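Local coordinates for protein ribose 5-phosphate isomerase RpiB (PDB 4EGS) that probably removes phosphate from phosphotyrosine through this N-terminal phosphatase domain, within a longer protein that is also assigned aldose-ketose isomerase activity, at residues F39-T42 with C46-P49; S48-G53 with E87-E92; A71-P76 with F121-S126; K91-D96 with K164-L169. All blocks are in the same frame, centred on the assembly; numbering follows the deposited sequence.

Contact 1. Residues F39-T42 with C46-P49. With BCT (bicarbonate ion), chain C.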
loop_
_atom_site.group_PDB
_atom_site.type_symbol
_atom_site.label_atom_id
_atom_site.label_comp_id
_atom_site.label_asym_id
_atom_site.label_seq_id
_atom_site.Cartn_x
_atom_site.Cartn_y
_atom_site.Cartn_z
ATOM N N PHE A 39 -0.670 3.318 -14.706
ATOM C CA PHE A 39 -1.709 4.158 -15.292
ATOM C C PHE A 39 -1.816 3.895 -16.791
ATOM O O PHE A 39 -0.804 3.844 -17.492
ATOM C CB PHE A 39 -1.430 5.638 -15.029
ATOM C CG PHE A 39 -1.448 6.010 -13.573
ATOM C CD1 PHE A 39 -2.639 6.038 -12.867
ATOM C CD2 PHE A 39 -0.276 6.342 -12.915
ATOM C CE1 PHE A 39 -2.660 6.384 -11.530
ATOM C CE2 PHE A 39 -0.291 6.690 -11.579
ATOM C CZ PHE A 39 -1.484 6.710 -10.885
ATOM N N VAL A 40 -3.040 3.729 -17.281
ATOM C CA VAL A 40 -3.247 3.366 -18.679
ATOM C C VAL A 40 -4.002 4.424 -19.478
ATOM O O VAL A 40 -5.107 4.832 -19.120
ATOM C CB VAL A 40 -3.945 1.997 -18.816
ATOM C CG1 VAL A 40 -4.437 1.785 -20.241
ATOM C CG2 VAL A 40 -2.997 0.885 -18.410
ATOM N N CYS A 41 -3.375 4.858 -20.566
ATOM C CA CYS A 41 -3.954 5.826 -21.483
ATOM C C CYS A 41 -4.303 5.119 -22.780
ATOM O O CYS A 41 -4.207 3.895 -22.876
ATOM C CB CYS A 41 -2.926 6.912 -21.786
ATOM S SG CYS A 41 -3.451 8.584 -21.432
ATOM N N THR A 42 -4.701 5.893 -23.784
ATOM C CA THR A 42 -4.832 5.361 -25.131
ATOM C C THR A 42 -3.487 5.463 -25.838
ATOM O O THR A 42 -3.002 4.487 -26.409
ATOM C CB THR A 42 -5.902 6.108 -25.950
ATOM O OG1 THR A 42 -7.205 5.731 -25.492
ATOM C CG2 THR A 42 -5.779 5.764 -27.425
ATOM N N CYS A 46 -0.914 12.184 -22.671
ATOM C CA CYS A 46 -1.541 13.227 -21.864
ATOM C C CYS A 46 -1.820 12.825 -20.412
ATOM O O CYS A 46 -1.066 13.193 -19.515
ATOM C CB CYS A 46 -2.813 13.741 -22.547
ATOM S SG CYS A 46 -2.501 14.573 -24.130
ATOM N N ARG A 47 -2.893 12.072 -20.180
ATOM C CA ARG A 47 -3.339 11.783 -18.815
ATOM C C ARG A 47 -2.391 10.872 -18.035
ATOM O O ARG A 47 -1.990 11.197 -16.918
ATOM C CB ARG A 47 -4.734 11.157 -18.810
ATOM C CG ARG A 47 -5.673 11.640 -19.890
ATOM C CD ARG A 47 -6.251 10.438 -20.610
ATOM N NE ARG A 47 -7.632 10.628 -21.035
ATOM C CZ ARG A 47 -8.219 9.907 -21.983
ATOM N NH1 ARG A 47 -7.539 8.962 -22.616
ATOM N NH2 ARG A 47 -9.483 10.138 -22.307
ATOM N N SER A 48 -2.063 9.721 -18.616
ATOM C CA SER A 48 -1.177 8.757 -17.961
ATOM C C SER A 48 0.184 9.326 -17.537
ATOM O O SER A 48 0.632 9.056 -16.425
ATOM C CB SER A 48 -1.004 7.486 -18.804
ATOM O OG SER A 48 -2.124 6.631 -18.666
ATOM N N PRO A 49 0.849 10.106 -18.413
ATOM C CA PRO A 49 2.083 10.735 -17.929
ATOM C C PRO A 49 1.808 11.725 -16.800
ATOM O O PRO A 49 2.625 11.854 -15.889
ATOM C CB PRO A 49 2.604 11.480 -19.162
ATOM C CG PRO A 49 2.018 10.755 -20.317
ATOM C CD PRO A 49 0.661 10.320 -19.861
HETATM C C BCT C . -4.857 10.124 -24.467
HETATM O O1 BCT C . -5.274 11.039 -23.524
HETATM O O2 BCT C . -5.461 8.891 -24.354
HETATM O O3 BCT C . -3.486 10.066 -24.616
#
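The end of strand 36-41 and the first turn of helix 47-61 come together at Phe39 and Ser48, whose CA atoms lie 5.3 Å apart; the three residues between the segments form a tight loop that turns the chain from strand into helix. One hydrogen bond joins the two, from the backbone Ser48 N to the side-chain Cys41 SG, 3.3 Å and almost straight at 168°. Ser48, just after Arg47, also sends CB and OG against the strand, with CB 3.6 Å from Cys41 CB, a small side chain that fits under the strand backbone. The Arg47 chain, bent at chi2 (129°) and chi3, passes Cys41 SG with CD at 3.5 Å and reaches over the bound bicarbonate. Arg47 NH1 is 2.7 Å from bicarbonate O2, while O1 lies over one face of the guanidinium. Thr42 N gives O2 a hydrogen bond of 3.1 Å, and the hydroxyl of Thr42, OG1, is hydrogen-bonded to His123 NE2. Cys41 and Arg47, separated by five residues and gathered with Thr42 N round an oxyanion, match the CX5R P-loop of low molecular weight tyrosine phosphatases. Cys41 is the predicted nucleophile, and the bicarbonate probably sits where a substrate phosphate would.

Contact 2. Residues S48-G53 with E87-E92; sequences SPMAEG and EVLKKE
Apolar contacts between Met50 of helix 47-61 and Leu89 of helix 83-93 carry most of this interface, and their CA atoms, 7.2 Å apart, are the nearest across the two segments. The leucine presents its two methyls as a fork to the methionine. Leu89 CD2 lies against the helix backbone, 3.6 Å from Met50 CA, and stays close to the CG methylene at 3.7 Å, while Leu89 CD1 meets the far end of the chain, 3.6 Å from Met50 CE. Met50 is extended at chi2 and then bends at chi3 (70°), which turns its terminal methyl back toward helix 83-93. Met50 CE also approaches Val88 CG1 at 3.9 Å, with the two side chains roughly at right angles. A flexible thioether suits this place because it can follow the uneven surface left by two branched neighbours. Gly53, one turn beyond Met50, has no side chain to hold the leucine off the helix.

On helix 83-93 a polar pair lies beside the contact without crossing it: Lys91 NZ folds back to a long salt bridge with Glu87 OE1, 3.4 Å, and a weak hydrogen bond to Glu87 O. Thr165 and Ala166 of helix 159-179 also touch Met50, and Leu89 rests on Ile95 just past the end of its own helix. Met50 thus lies where three helices meet, while Ser48 and Ala51 of helix 47-61 face strand 36-41.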
loop_
_atom_site.group_PDB
_atom_site.type_symbol
_atom_site.label_atom_id
_atom_site.label_comp_id
_atom_site.label_asym_id
_atom_site.label_seq_id
_atom_site.Cartn_x
_atom_site.Cartn_y
_atom_site.Cartn_z
ATOM N N SER A 48 -2.063 9.721 -18.616
ATOM C CA SER A 48 -1.177 8.757 -17.961
ATOM C C SER A 48 0.184 9.326 -17.537
ATOM O O SER A 48 0.632 9.056 -16.425
ATOM C CB SER A 48 -1.004 7.486 -18.804
ATOM O OG SER A 48 -2.124 6.631 -18.666
ATOM N N PRO A 49 0.849 10.106 -18.413
ATOM C CA PRO A 49 2.083 10.735 -17.929
ATOM C C PRO A 49 1.808 11.725 -16.800
ATOM O O PRO A 49 2.625 11.854 -15.889
ATOM C CB PRO A 49 2.604 11.480 -19.162
ATOM C CG PRO A 49 2.018 10.755 -20.317
ATOM C CD PRO A 49 0.661 10.320 -19.861
ATOM N N MET A 50 0.670 12.408 -16.867
ATOM C CA MET A 50 0.274 13.354 -15.829
ATOM C C MET A 50 -0.091 12.633 -14.538
ATOM O O MET A 50 0.374 13.002 -13.460
ATOM C CB MET A 50 -0.898 14.223 -16.298
ATOM C CG MET A 50 -0.513 15.300 -17.304
ATOM S SD MET A 50 -1.936 16.071 -18.108
ATOM C CE MET A 50 -2.632 17.014 -16.759
ATOM N N ALA A 51 -0.926 11.605 -14.657
ATOM C CA ALA A 51 -1.330 10.805 -13.507
ATOM C C ALA A 51 -0.116 10.174 -12.835
ATOM O O ALA A 51 -0.029 10.126 -11.610
ATOM C CB ALA A 51 -2.321 9.733 -13.928
ATOM N N GLU A 52 0.820 9.696 -13.648
ATOM C CA GLU A 52 2.062 9.125 -13.144
ATOM C C GLU A 52 2.926 10.195 -12.490
ATOM O O GLU A 52 3.530 9.967 -11.441
ATOM C CB GLU A 52 2.840 8.470 -14.283
ATOM C CG GLU A 52 4.249 8.045 -13.921
ATOM C CD GLU A 52 5.087 7.730 -15.140
ATOM O OE1 GLU A 52 6.257 7.326 -14.973
ATOM O OE2 GLU A 52 4.576 7.891 -16.270
ATOM N N GLY A 53 2.975 11.366 -13.120
ATOM C CA GLY A 53 3.819 12.455 -12.667
ATOM C C GLY A 53 3.507 12.963 -11.272
ATOM O O GLY A 53 4.382 12.978 -10.406
ATOM N N GLU A 87 3.646 21.616 -19.377
ATOM C CA GLU A 87 3.642 22.973 -18.837
ATOM C C GLU A 87 2.585 23.165 -17.752
ATOM O O GLU A 87 2.798 23.920 -16.807
ATOM C CB GLU A 87 3.493 24.027 -19.945
ATOM C CG GLU A 87 2.121 24.099 -20.597
ATOM C CD GLU A 87 2.011 25.249 -21.581
ATOM O OE1 GLU A 87 2.349 26.391 -21.204
ATOM O OE2 GLU A 87 1.593 25.012 -22.735
ATOM N N VAL A 88 1.455 22.476 -17.878
ATOM C CA VAL A 88 0.410 22.582 -16.866
ATOM C C VAL A 88 0.846 21.897 -15.571
ATOM O O VAL A 88 0.442 22.292 -14.482
ATOM C CB VAL A 88 -0.952 22.019 -17.351
ATOM C CG1 VAL A 88 -0.919 20.503 -17.448
ATOM C CG2 VAL A 88 -2.063 22.461 -16.422
ATOM N N LEU A 89 1.690 20.881 -15.692
ATOM C CA LEU A 89 2.187 20.176 -14.523
ATOM C C LEU A 89 3.359 20.931 -13.913
ATOM O O LEU A 89 3.613 20.832 -12.715
ATOM C CB LEU A 89 2.601 18.752 -14.892
ATOM C CG LEU A 89 1.691 17.643 -14.365
ATOM C CD1 LEU A 89 0.241 17.915 -14.719
ATOM C CD2 LEU A 89 2.137 16.297 -14.903
ATOM N N LYS A 90 4.063 21.691 -14.745
ATOM C CA LYS A 90 5.242 22.434 -14.316
ATOM C C LYS A 90 4.801 23.677 -13.538
ATOM O O LYS A 90 5.285 23.941 -12.435
ATOM C CB LYS A 90 6.083 22.820 -15.542
ATOM C CG LYS A 90 7.581 22.973 -15.304
ATOM C CD LYS A 90 8.232 21.642 -15.079
ATOM C CE LYS A 90 9.691 21.682 -15.415
ATOM N NZ LYS A 90 10.345 22.634 -14.493
ATOM N N LYS A 91 3.858 24.421 -14.110
ATOM C CA LYS A 91 3.383 25.662 -13.506
ATOM C C LYS A 91 2.577 25.392 -12.240
ATOM O O LYS A 91 2.825 25.991 -11.192
ATOM C CB LYS A 91 2.534 26.463 -14.501
ATOM C CG LYS A 91 3.270 26.868 -15.768
ATOM C CD LYS A 91 2.553 27.985 -16.513
ATOM C CE LYS A 91 1.176 27.553 -16.990
ATOM N NZ LYS A 91 1.253 26.480 -18.016
ATOM N N GLU A 92 1.622 24.475 -12.338
ATOM C CA GLU A 92 0.670 24.260 -11.254
ATOM C C GLU A 92 1.227 23.465 -10.074
ATOM O O GLU A 92 0.990 23.825 -8.921
ATOM C CB GLU A 92 -0.611 23.598 -11.775
ATOM C CG GLU A 92 -1.281 24.333 -12.931
ATOM C CD GLU A 92 -1.612 25.775 -12.610
ATOM O OE1 GLU A 92 -2.065 26.050 -11.479
ATOM O OE2 GLU A 92 -1.413 26.636 -13.493
#

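Contact 3. Residues A71-P76 with F121-S126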
loop_
_atom_site.group_PDB
_atom_site.type_symbol
_atom_site.label_atom_id
_atom_site.label_comp_id
_atom_site.label_asym_id
_atom_site.label_seq_id
_atom_site.Cartn_x
_atom_site.Cartn_y
_atom_site.Cartn_z
ATOM N N ALA A 71 1.424 3.700 -19.664
ATOM C CA ALA A 71 1.379 2.966 -20.925
ATOM C C ALA A 71 0.113 3.334 -21.692
ATOM O O ALA A 71 -0.852 3.828 -21.109
ATOM C CB ALA A 71 1.431 1.466 -20.677
ATOM N N GLY A 72 0.123 3.095 -22.998
ATOM C CA GLY A 72 -1.040 3.346 -23.826
ATOM C C GLY A 72 -1.516 2.084 -24.517
ATOM O O GLY A 72 -0.713 1.208 -24.843
ATOM N N VAL A 73 -2.824 1.985 -24.740
ATOM C CA VAL A 73 -3.396 0.816 -25.401
ATOM C C VAL A 73 -3.017 0.782 -26.879
ATOM O O VAL A 73 -2.969 -0.284 -27.493
ATOM C CB VAL A 73 -4.934 0.756 -25.255
ATOM C CG1 VAL A 73 -5.333 0.749 -23.787
ATOM C CG2 VAL A 73 -5.591 1.916 -25.980
ATOM N N PHE A 74 -2.744 1.953 -27.444
ATOM C CA PHE A 74 -2.326 2.050 -28.836
ATOM C C PHE A 74 -1.402 3.248 -29.023
ATOM O O PHE A 74 -1.646 4.119 -29.859
ATOM C CB PHE A 74 -3.538 2.143 -29.765
ATOM C CG PHE A 74 -3.262 1.673 -31.164
ATOM C CD1 PHE A 74 -3.221 2.570 -32.218
ATOM C CD2 PHE A 74 -3.033 0.331 -31.421
ATOM C CE1 PHE A 74 -2.963 2.137 -33.505
ATOM C CE2 PHE A 74 -2.773 -0.108 -32.705
ATOM C CZ PHE A 74 -2.739 0.797 -33.748
ATOM N N ALA A 75 -0.334 3.274 -28.233
ATOM C CA ALA A 75 0.611 4.382 -28.232
ATOM C C ALA A 75 1.679 4.246 -29.313
ATOM O O ALA A 75 2.162 3.147 -29.581
ATOM C CB ALA A 75 1.272 4.496 -26.866
ATOM N N PRO A 76 2.042 5.371 -29.946
ATOM C CA PRO A 76 3.217 5.425 -30.821
ATOM C C PRO A 76 4.473 5.691 -29.993
ATOM O O PRO A 76 4.581 6.743 -29.361
ATOM C CB PRO A 76 2.911 6.609 -31.739
ATOM C CG PRO A 76 2.039 7.501 -30.924
ATOM C CD PRO A 76 1.257 6.618 -29.987
ATOM N N PHE A 121 -13.136 3.891 -18.955
ATOM C CA PHE A 121 -13.702 2.548 -18.982
ATOM C C PHE A 121 -13.337 1.843 -20.284
ATOM O O PHE A 121 -13.321 0.613 -20.353
ATOM C CB PHE A 121 -15.222 2.612 -18.823
ATOM C CG PHE A 121 -15.771 1.624 -17.834
ATOM C CD1 PHE A 121 -15.504 1.759 -16.482
ATOM C CD2 PHE A 121 -16.562 0.567 -18.254
ATOM C CE1 PHE A 121 -16.009 0.856 -15.567
ATOM C CE2 PHE A 121 -17.071 -0.339 -17.343
ATOM C CZ PHE A 121 -16.793 -0.194 -15.999
ATOM N N SER A 122 -13.047 2.632 -21.313
ATOM C CA SER A 122 -12.629 2.101 -22.604
ATOM C C SER A 122 -11.281 1.403 -22.488
ATOM O O SER A 122 -11.096 0.298 -22.999
ATOM C CB SER A 122 -12.543 3.222 -23.640
ATOM O OG SER A 122 -11.551 4.171 -23.286
ATOM N N HIS A 123 -10.340 2.059 -21.815
ATOM C CA HIS A 123 -9.012 1.496 -21.613
ATOM C C HIS A 123 -9.099 0.251 -20.740
ATOM O O HIS A 123 -8.394 -0.731 -20.971
ATOM C CB HIS A 123 -8.082 2.522 -20.964
ATOM C CG HIS A 123 -8.084 3.860 -21.638
ATOM N ND1 HIS A 123 -8.478 5.014 -20.999
ATOM C CD2 HIS A 123 -7.737 4.225 -22.896
ATOM C CE1 HIS A 123 -8.375 6.034 -21.833
ATOM N NE2 HIS A 123 -7.928 5.582 -22.990
ATOM N N LYS A 124 -9.971 0.300 -19.737
ATOM C CA LYS A 124 -10.184 -0.836 -18.847
ATOM C C LYS A 124 -10.722 -2.042 -19.606
ATOM O O LYS A 124 -10.188 -3.145 -19.493
ATOM C CB LYS A 124 -11.150 -0.466 -17.719
ATOM C CG LYS A 124 -11.584 -1.656 -16.879
ATOM C CD LYS A 124 -12.687 -1.283 -15.905
ATOM C CE LYS A 124 -13.211 -2.511 -15.180
ATOM N NZ LYS A 124 -14.345 -2.181 -14.273
ATOM N N ARG A 125 -11.781 -1.823 -20.381
ATOM C CA ARG A 125 -12.409 -2.897 -21.144
ATOM C C ARG A 125 -11.453 -3.529 -22.151
ATOM O O ARG A 125 -11.391 -4.753 -22.272
ATOM C CB ARG A 125 -13.667 -2.404 -21.862
ATOM C CG ARG A 125 -14.215 -3.418 -22.851
ATOM C CD ARG A 125 -15.643 -3.121 -23.260
ATOM N NE ARG A 125 -16.241 -4.278 -23.920
ATOM C CZ ARG A 125 -16.832 -5.280 -23.276
ATOM N NH1 ARG A 125 -16.913 -5.266 -21.953
ATOM N NH2 ARG A 125 -17.346 -6.296 -23.956
ATOM N N SER A 126 -10.717 -2.688 -22.870
ATOM C CA SER A 126 -9.741 -3.155 -23.850
ATOM C C SER A 126 -8.741 -4.115 -23.219
ATOM O O SER A 126 -8.398 -5.144 -23.802
ATOM C CB SER A 126 -9.002 -1.970 -24.472
ATOM O OG SER A 126 -7.958 -2.411 -25.323
#
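Van der Waals contact between Val73 and His123 joins the loop after strand 67-72 to helix 121-130, the CA atoms of the pair being 6.8 Å apart. The touch is light. Val73 CG1 comes no nearer than 4.3 Å to His123 CD2, meeting the imidazole ring obliquely. One turn further along the helix, Ser126 OG lies 4.4 Å from Val73 CB, so the valine faces two residues a turn apart on one side of the helix. The compact valine gives apolar cover at a partly exposed edge. Ser122 OG packs over the centre of the His123 ring, 3.7 Å above its plane.

Polar bonding serves mainly to fix the histidine. NE2 is hydrogen-bonded to the hydroxyl of Thr42, and ND1 has a weak hydrogen bond with Ala120 N, so both ring nitrogens have partners that limit rotation of the imidazole. On the other segment, Val73 shares a backbone hydrogen bond with Cys41, which ties the loop to the neighbouring strand 36-41. Val73 follows strand 67-72 and helix 121-130 follows strand 115-118, so both lie at the C-terminal ends of the parallel strands, the usual active-site position in a Rossmann-like alpha/beta fold, with His123 flanking the predicted catalytic Arg47.

Contact 4. Residues K91-D96 with K164-L169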
loop_
_atom_site.group_PDB
_atom_site.type_symbol
_atom_site.label_atom_id
_atom_site.label_comp_id
_atom_site.label_asym_id
_atom_site.label_seq_id
_atom_site.Cartn_x
_atom_site.Cartn_y
_atom_site.Cartn_z
ATOM N N LYS A 91 3.858 24.421 -14.110
ATOM C CA LYS A 91 3.383 25.662 -13.506
ATOM C C LYS A 91 2.577 25.392 -12.240
ATOM O O LYS A 91 2.825 25.991 -11.192
ATOM C CB LYS A 91 2.534 26.463 -14.501
ATOM C CG LYS A 91 3.270 26.868 -15.768
ATOM C CD LYS A 91 2.553 27.985 -16.513
ATOM C CE LYS A 91 1.176 27.553 -16.990
ATOM N NZ LYS A 91 1.253 26.480 -18.016
ATOM N N GLU A 92 1.622 24.475 -12.338
ATOM C CA GLU A 92 0.670 24.260 -11.254
ATOM C C GLU A 92 1.227 23.465 -10.074
ATOM O O GLU A 92 0.990 23.825 -8.921
ATOM C CB GLU A 92 -0.611 23.598 -11.775
ATOM C CG GLU A 92 -1.281 24.333 -12.931
ATOM C CD GLU A 92 -1.612 25.775 -12.610
ATOM O OE1 GLU A 92 -2.065 26.050 -11.479
ATOM O OE2 GLU A 92 -1.413 26.636 -13.493
ATOM N N TYR A 93 1.963 22.393 -10.352
ATOM C CA TYR A 93 2.389 21.486 -9.287
ATOM C C TYR A 93 3.904 21.381 -9.112
ATOM O O TYR A 93 4.381 20.761 -8.163
ATOM C CB TYR A 93 1.779 20.098 -9.499
ATOM C CG TYR A 93 0.278 20.125 -9.674
ATOM C CD1 TYR A 93 -0.300 19.904 -10.917
ATOM C CD2 TYR A 93 -0.562 20.389 -8.599
ATOM C CE1 TYR A 93 -1.672 19.932 -11.083
ATOM C CE2 TYR A 93 -1.935 20.421 -8.755
ATOM C CZ TYR A 93 -2.484 20.192 -9.999
ATOM O OH TYR A 93 -3.850 20.221 -10.162
ATOM N N GLY A 94 4.658 21.983 -10.025
ATOM C CA GLY A 94 6.106 21.996 -9.917
ATOM C C GLY A 94 6.774 20.685 -10.291
ATOM O O GLY A 94 7.960 20.489 -10.025
ATOM N N ILE A 95 6.015 19.782 -10.905
ATOM C CA ILE A 95 6.581 18.533 -11.402
ATOM C C ILE A 95 6.929 18.688 -12.881
ATOM O O ILE A 95 6.349 19.520 -13.577
ATOM C CB ILE A 95 5.630 17.336 -11.179
ATOM C CG1 ILE A 95 6.420 16.028 -11.125
ATOM C CG2 ILE A 95 4.567 17.282 -12.255
ATOM C CD1 ILE A 95 7.510 16.023 -10.072
ATOM N N ASP A 96 7.879 17.891 -13.357
ATOM C CA ASP A 96 8.435 18.091 -14.690
ATOM C C ASP A 96 7.818 17.203 -15.770
ATOM O O ASP A 96 7.210 17.707 -16.713
ATOM C CB ASP A 96 9.951 17.893 -14.667
ATOM C CG ASP A 96 10.635 18.509 -15.868
ATOM O OD1 ASP A 96 9.928 18.888 -16.825
ATOM O OD2 ASP A 96 11.879 18.620 -15.858
ATOM N N LYS A 164 -7.868 21.621 -15.713
ATOM C CA LYS A 164 -8.992 20.953 -15.067
ATOM C C LYS A 164 -8.739 19.453 -14.932
ATOM O O LYS A 164 -9.081 18.845 -13.917
ATOM C CB LYS A 164 -10.279 21.208 -15.857
ATOM C CG LYS A 164 -11.510 20.497 -15.314
ATOM C CD LYS A 164 -11.902 21.031 -13.948
ATOM C CE LYS A 164 -12.275 22.503 -14.014
ATOM N NZ LYS A 164 -13.498 22.737 -14.830
ATOM N N THR A 165 -8.135 18.864 -15.960
ATOM C CA THR A 165 -7.797 17.444 -15.949
ATOM C C THR A 165 -6.710 17.154 -14.914
ATOM O O THR A 165 -6.733 16.119 -14.243
ATOM C CB THR A 165 -7.373 16.956 -17.359
ATOM O OG1 THR A 165 -8.437 16.190 -17.937
ATOM C CG2 THR A 165 -6.120 16.093 -17.303
ATOM N N ALA A 166 -5.776 18.089 -14.772
ATOM C CA ALA A 166 -4.715 17.971 -13.779
ATOM C C ALA A 166 -5.261 18.013 -12.350
ATOM O O ALA A 166 -4.787 17.289 -11.475
ATOM C CB ALA A 166 -3.664 19.055 -13.989
ATOM N N GLU A 167 -6.257 18.863 -12.125
ATOM C CA GLU A 167 -6.881 18.996 -10.813
ATOM C C GLU A 167 -7.626 17.720 -10.430
ATOM O O GLU A 167 -7.490 17.228 -9.308
ATOM C CB GLU A 167 -7.845 20.178 -10.806
ATOM C CG GLU A 167 -7.215 21.520 -11.124
ATOM C CD GLU A 167 -8.249 22.511 -11.607
ATOM O OE1 GLU A 167 -7.905 23.690 -11.830
ATOM O OE2 GLU A 167 -9.416 22.099 -11.766
ATOM N N GLU A 168 -8.412 17.189 -11.365
ATOM C CA GLU A 168 -9.158 15.959 -11.121
ATOM C C GLU A 168 -8.207 14.815 -10.794
ATOM O O GLU A 168 -8.424 14.071 -9.840
ATOM C CB GLU A 168 -10.041 15.596 -12.319
ATOM C CG GLU A 168 -10.732 14.243 -12.174
ATOM C CD GLU A 168 -11.832 14.018 -13.197
ATOM O OE1 GLU A 168 -12.454 15.007 -13.639
ATOM O OE2 GLU A 168 -12.076 12.847 -13.558
ATOM N N LEU A 169 -7.146 14.696 -11.586
ATOM C CA LEU A 169 -6.129 13.672 -11.372
ATOM C C LEU A 169 -5.476 13.809 -10.000
ATOM O O LEU A 169 -5.282 12.819 -9.295
ATOM C CB LEU A 169 -5.070 13.743 -12.474
ATOM C CG LEU A 169 -4.956 12.531 -13.402
ATOM C CD1 LEU A 169 -6.324 11.931 -13.690
ATOM C CD2 LEU A 169 -4.265 12.927 -14.697
#
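Tyr93, near the end of helix 83-93, reaches across to Ala166 and Glu167 of helix 159-179. Its ring meets Ala166 by the edge: the alanine CB lies near the ring plane, 3.6 Å from CE1. Tyr93 OH goes further along the helix surface, resting 3.3 Å from Glu167 CA and also 3.3 Å from Ala166 O. Alanine suits this position because its single methyl leaves room for the aromatic edge to come close to the helix backbone. Glu167 adds the aliphatic part of its chain, with CG 3.7 Å from Tyr93 OH, while its carboxylate extends onward at the exposed surface.

What places the ring is found on its own side of the contact. With CG anti to the carbonyl carbon (chi1 -53°), the tyrosine side chain points across to the other helix, and Glu92 CB covers one ring face, 3.8 Å above the plane and toward the rim. Immediately afterwards Gly94 takes a positive phi of 76°, a conformation easily reached without a side chain, and the chain leaves the helix. A backbone hydrogen bond between Ile95 and Leu89 ties this exit back to the helix.

Around the pair, Ala166 also packs on Met50 and Leu89, and Tyr93 on Ser170. The arrangement is a helix-to-helix contact in the alpha/beta phosphatase domain, joining the end of helix 83-93 to helix 159-179, which is predicted to form a coiled coil.

Overall arrangement
Contact 1 is the most central, buried where strand 36-41 passes into helix 47-61, and it alone holds a bound anion gripped by polar groups. Contact 3, about 8 Å away between centres, lies at the partly buried rim of the same site and joins it through the hydrogen bond between Thr42 and His123. Contacts 2 and 4 lie on the other side of the chain's centre from contact 3, their centres about 5 Å apart, and share helix 83-93. Contact 2 is buried and wholly apolar across its interface, whereas contact 4, nearer the surface, mixes an aromatic edge with polar atoms. Helix 47-61 links contact 1 to contact 2.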